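Local coordinates for protein D-xylonate dehydratase (Caulobacter crescentus, PDB 5OYN) that dehydrates D-xylonate, and D-gluconate with similar efficiency, to the corresponding 2-dehydro-3-deoxy acids, using a [2Fe-2S] cluster and magnesium, at residues 65-68 and 69-72; 98-101 and 102-105. All blocks are in the same frame, centred on the assembly; numbering follows the deposited sequence.

Contact 1 (65-68 and 69-72); sequences DISP and CNRI. With FES (Fe2/s2 (inorganic) cluster), chain F.
With CG anti to the backbone N (chi1 -172°) and the chain extended from CG to NE, Arg71 reaches back along the preceding turns to Asp65. The carboxylate of Asp65 lies beside its own backbone N, chi1 -69°, and this presents OD1 to the guanidinium edge. The salt bridge runs from Arg71 NE to Asp65 OD1 at 3.0 Å, with OD1 close to the guanidinium plane and the N-H approaching nearly in line with the C-O bond. Arg71 NH2 adds a weak bond to the same oxygen at 3.3 Å, so one carboxylate oxygen takes both donors. The two planes are 23° apart, nearly coplanar. Tyr43 of the second subunit makes a cation-pi contact with Arg71, and its hydroxyl hydrogen-bonds to Asp65 O, which places this ion pair at a subunit interface.

Between the charged ends the backbone folds tightly into two overlapping type I turns, 67-70 and 68-71. Asn70 N donates to Ser67 O at 3.1 Å, approaching from above the carbonyl plane, and Arg71 N makes a weak bond to Pro68 O at 3.4 Å. The backbone angles of Pro68 and Cys69, and of Cys69 and Asn70, fit this assignment. A water lies 2.9 Å from Pro68 O, where it can donate, and accepts from Ile72 N at 3.0 Å, extending the polar network beyond the second turn. The amide of Asn70 is tied elsewhere, its OD1 accepting from Cys137 N.

The turns deliver Cys69 to the cofactor: Cys69 SG binds FE1 at 2.3 Å, and Cys137 SG binds iron of the same cluster. A cysteine offered from these overlapping turns in the loop following strand 56-61 thus forms part of the [2Fe-2S] site of this IlvD/Edd dehydratase.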
loop_
_atom_site.group_PDB
_atom_site.type_symbol
_atom_site.label_atom_id
_atom_site.label_comp_id
_atom_site.label_asym_id
_atom_site.label_seq_id
_atom_site.Cartn_x
_atom_site.Cartn_y
_atom_site.Cartn_z
ATOM N N ASP A 65 9.703 -2.755 -8.116
ATOM C CA ASP A 65 9.384 -2.636 -9.538
ATOM C C ASP A 65 10.543 -3.088 -10.420
ATOM O O ASP A 65 10.317 -3.627 -11.505
ATOM C CB ASP A 65 9.014 -1.190 -9.889
ATOM C CG ASP A 65 7.686 -0.743 -9.280
ATOM O OD1 ASP A 65 6.907 -1.604 -8.805
ATOM O OD2 ASP A 65 7.417 0.484 -9.283
ATOM N N ILE A 66 11.787 -2.859 -9.979
ATOM C CA ILE A 66 12.972 -3.265 -10.733
ATOM C C ILE A 66 13.284 -4.743 -10.586
ATOM O O ILE A 66 14.113 -5.271 -11.342
ATOM C CB ILE A 66 14.209 -2.457 -10.290
ATOM C CG1 ILE A 66 15.101 -2.105 -11.479
ATOM C CG2 ILE A 66 15.029 -3.205 -9.254
ATOM C CD1 ILE A 66 14.568 -0.952 -12.279
ATOM N N SER A 67 12.653 -5.423 -9.628
ATOM C CA SER A 67 12.934 -6.825 -9.321
ATOM C C SER A 67 11.639 -7.620 -9.391
ATOM O O SER A 67 11.103 -8.049 -8.365
ATOM C CB SER A 67 13.584 -6.960 -7.943
ATOM O OG SER A 67 14.335 -8.164 -7.847
ATOM N N PRO A 68 11.112 -7.843 -10.595
ATOM C CA PRO A 68 9.812 -8.527 -10.711
ATOM C C PRO A 68 9.767 -9.934 -10.123
ATOM O O PRO A 68 8.702 -10.361 -9.664
ATOM C CB PRO A 68 9.570 -8.540 -12.225
ATOM C CG PRO A 68 10.894 -8.235 -12.839
ATOM C CD PRO A 68 11.584 -7.347 -11.894
ATOM N N CYS A 69 10.879 -10.674 -10.127
ATOM C CA CYS A 69 10.876 -12.023 -9.564
ATOM C C CYS A 69 10.672 -12.032 -8.060
ATOM O O CYS A 69 10.209 -13.045 -7.520
ATOM C CB CYS A 69 12.182 -12.729 -9.880
ATOM S SG CYS A 69 12.614 -12.641 -11.595
ATOM N N ASN A 70 11.027 -10.941 -7.381
ATOM C CA ASN A 70 10.932 -10.820 -5.935
ATOM C C ASN A 70 9.804 -9.906 -5.489
ATOM O O ASN A 70 9.551 -9.797 -4.283
ATOM C CB ASN A 70 12.259 -10.307 -5.361
ATOM C CG ASN A 70 13.360 -11.349 -5.425
ATOM O OD1 ASN A 70 13.252 -12.349 -6.139
ATOM N ND2 ASN A 70 14.418 -11.126 -4.675
ATOM N N ARG A 71 9.111 -9.260 -6.426
ATOM C CA ARG A 71 8.165 -8.216 -6.073
ATOM C C ARG A 71 6.960 -8.749 -5.304
ATOM O O ARG A 71 6.299 -7.967 -4.606
ATOM C CB ARG A 71 7.726 -7.496 -7.341
ATOM C CG ARG A 71 6.885 -6.264 -7.120
ATOM C CD ARG A 71 6.632 -5.613 -8.460
ATOM N NE ARG A 71 5.898 -4.356 -8.371
ATOM C CZ ARG A 71 4.572 -4.268 -8.285
ATOM N NH1 ARG A 71 3.821 -5.369 -8.254
ATOM N NH2 ARG A 71 4.003 -3.073 -8.225
ATOM N N ILE A 72 6.672 -10.056 -5.399
ATOM C CA ILE A 72 5.605 -10.652 -4.593
ATOM C C ILE A 72 5.839 -10.422 -3.101
ATOM O O ILE A 72 4.891 -10.429 -2.303
ATOM C CB ILE A 72 5.452 -12.163 -4.910
ATOM C CG1 ILE A 72 4.232 -12.742 -4.193
ATOM C CG2 ILE A 72 6.703 -12.949 -4.528
ATOM C CD1 ILE A 72 2.975 -12.687 -5.001
HETATM FE FE1 FES F . 14.724 -13.560 -11.564
HETATM FE FE2 FES F . 15.244 -15.808 -13.562
HETATM S S1 FES F . 14.948 -13.631 -13.757
HETATM S S2 FES F . 14.479 -15.747 -11.495
HETATM O O HOH W 1 7.188 -11.873 -7.720
#

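Contact 2 (98-101 and 102-105); sequences PIFE and NCRR. With MG (magnesium ion), chain E; FES (Fe2/s2 (inorganic) cluster), chain F.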
loop_
_atom_site.group_PDB
_atom_site.type_symbol
_atom_site.label_atom_id
_atom_site.label_comp_id
_atom_site.label_asym_id
_atom_site.label_seq_id
_atom_site.Cartn_x
_atom_site.Cartn_y
_atom_site.Cartn_z
ATOM N N PRO A 98 19.154 -4.001 -5.084
ATOM C CA PRO A 98 18.264 -4.802 -5.930
ATOM C C PRO A 98 19.035 -5.650 -6.916
ATOM O O PRO A 98 20.129 -5.296 -7.358
ATOM C CB PRO A 98 17.433 -3.742 -6.665
ATOM C CG PRO A 98 18.327 -2.574 -6.747
ATOM C CD PRO A 98 19.069 -2.570 -5.419
ATOM N N ILE A 99 18.444 -6.791 -7.260
ATOM C CA ILE A 99 19.059 -7.737 -8.189
ATOM C C ILE A 99 17.969 -8.347 -9.065
ATOM O O ILE A 99 17.054 -9.008 -8.560
ATOM C CB ILE A 99 19.835 -8.855 -7.477
ATOM C CG1 ILE A 99 20.810 -8.284 -6.426
ATOM C CG2 ILE A 99 20.528 -9.729 -8.521
ATOM C CD1 ILE A 99 21.776 -9.315 -5.826
ATOM N N PHE A 100 18.074 -8.131 -10.375
ATOM C CA PHE A 100 17.149 -8.665 -11.369
ATOM C C PHE A 100 18.035 -9.285 -12.438
ATOM O O PHE A 100 18.611 -8.567 -13.260
ATOM C CB PHE A 100 16.244 -7.574 -11.934
ATOM C CG PHE A 100 15.335 -8.032 -13.051
ATOM C CD1 PHE A 100 14.983 -9.374 -13.189
ATOM C CD2 PHE A 100 14.816 -7.108 -13.960
ATOM C CE1 PHE A 100 14.155 -9.789 -14.219
ATOM C CE2 PHE A 100 13.981 -7.520 -14.997
ATOM C CZ PHE A 100 13.655 -8.867 -15.126
ATOM N N GLU A 101 18.126 -10.616 -12.428
ATOM C CA GLU A 101 19.093 -11.307 -13.274
ATOM C C GLU A 101 18.841 -11.065 -14.765
ATOM O O GLU A 101 19.793 -10.932 -15.546
ATOM C CB GLU A 101 19.076 -12.802 -12.956
ATOM C CG GLU A 101 19.903 -13.646 -13.913
ATOM C CD GLU A 101 21.241 -14.075 -13.314
ATOM O OE1 GLU A 101 21.857 -15.019 -13.880
ATOM O OE2 GLU A 101 21.661 -13.476 -12.282
ATOM N N ASN A 102 17.575 -10.990 -15.182
ATOM C CA ASN A 102 17.282 -10.954 -16.613
ATOM C C ASN A 102 17.819 -9.685 -17.277
ATOM O O ASN A 102 18.324 -9.742 -18.404
ATOM C CB ASN A 102 15.779 -11.081 -16.850
ATOM C CG ASN A 102 15.328 -12.514 -17.082
ATOM O OD1 ASN A 102 16.087 -13.474 -16.905
ATOM N ND2 ASN A 102 14.071 -12.663 -17.483
ATOM N N CYS A 103 17.735 -8.531 -16.608
ATOM C CA CYS A 103 18.098 -7.273 -17.248
ATOM C C CYS A 103 19.396 -6.656 -16.748
ATOM O O CYS A 103 19.829 -5.643 -17.309
ATOM C CB CYS A 103 16.982 -6.233 -17.069
ATOM S SG CYS A 103 15.659 -6.326 -18.271
ATOM N N ARG A 104 20.013 -7.198 -15.706
ATOM C CA ARG A 104 21.217 -6.581 -15.163
ATOM C C ARG A 104 22.416 -6.822 -16.085
ATOM O O ARG A 104 22.713 -7.961 -16.456
ATOM C CB ARG A 104 21.500 -7.111 -13.760
ATOM C CG ARG A 104 22.886 -6.798 -13.278
ATOM C CD ARG A 104 23.103 -5.317 -13.058
ATOM N NE ARG A 104 24.145 -5.110 -12.058
ATOM C CZ ARG A 104 25.371 -4.664 -12.317
ATOM N NH1 ARG A 104 25.732 -4.361 -13.557
ATOM N NH2 ARG A 104 26.239 -4.519 -11.326
ATOM N N ARG A 105 23.107 -5.740 -16.450
ATOM C CA ARG A 105 24.195 -5.785 -17.411
ATOM C C ARG A 105 25.427 -5.078 -16.859
ATOM O O ARG A 105 25.311 -4.004 -16.265
ATOM C CB ARG A 105 23.757 -5.149 -18.738
ATOM C CG ARG A 105 22.730 -6.004 -19.475
ATOM C CD ARG A 105 22.095 -5.261 -20.628
ATOM N NE ARG A 105 23.056 -4.976 -21.685
ATOM C CZ ARG A 105 22.763 -4.320 -22.803
ATOM N NH1 ARG A 105 21.529 -3.877 -23.022
ATOM N NH2 ARG A 105 23.711 -4.111 -23.706
HETATM MG MG MG E . 20.809 -16.766 -13.463
HETATM FE FE1 FES F . 14.724 -13.560 -11.564
HETATM FE FE2 FES F . 15.244 -15.808 -13.562
HETATM S S1 FES F . 14.948 -13.631 -13.757
HETATM S S2 FES F . 14.479 -15.747 -11.495
HETATM O O HOH W 2 19.943 -18.692 -13.945
#
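Phe100 and Arg104 close an alpha-turn in the metal-binding loop after strand 90-95: Arg104 N donates to Phe100 O at 3.1 Å, and Cys103 N does so weakly. The tight part lies under this turn. A trans first torsion (chi1 175°) puts the Phe100 ring beneath the residues that follow, with Cys103 N over the middle of one face, 4.1 Å above the ring plane. Asn102 CB packs on Phe100 CE1 at 3.4 Å, while Cys103 CB meets Phe100 CE2 at 3.9 Å, its sulfur oblique to the ring. Sulfur S1 of the [2Fe-2S] cluster lies at the ring edge and near Asn102 OD1. Replacing Phe100 by alanine would probably open a gap beneath Asn102 CB and Cys103 CB and strip the ring edge from S1.

Between the segments the other side is looser, though still buried, its polar ends held from elsewhere: Arg104 by Asp111 and by Glu121 of the second subunit. Glu101 leaves the backbone away from residues 102-105, and its bend at chi2 carries the carboxylate to the magnesium site shared with Asp138, Glu472 and the carboxylated lysine at position 139, whose NZ hydrogen-bonds to Glu101 OE2. Magnesium takes Glu101 OE1 at 2.1 Å and a water oxygen at 2.2 Å.

The two contacts come in series along the chain, their centres about 10 Å apart, in loops that follow neighbouring strands of one parallel sheet. Strand 56-61 leads into contact 1, helix 73-87 crosses over, and strand 90-95 leads into contact 2, a beta-alpha-beta unit within the N-terminal family region. The loops meet directly: Ser67 OG probably hydrogen-bonds to Ile99 O at 2.9 Å, and Pro68 CG packs on Phe100 CZ at 3.6 Å. Both reach the [2Fe-2S] cluster, but contact 1 supplies an iron ligand whereas contact 2 lines the cluster and adds a magnesium ligand. Both also touch the second subunit, so the cofactor loops lie beside a tetramer interface.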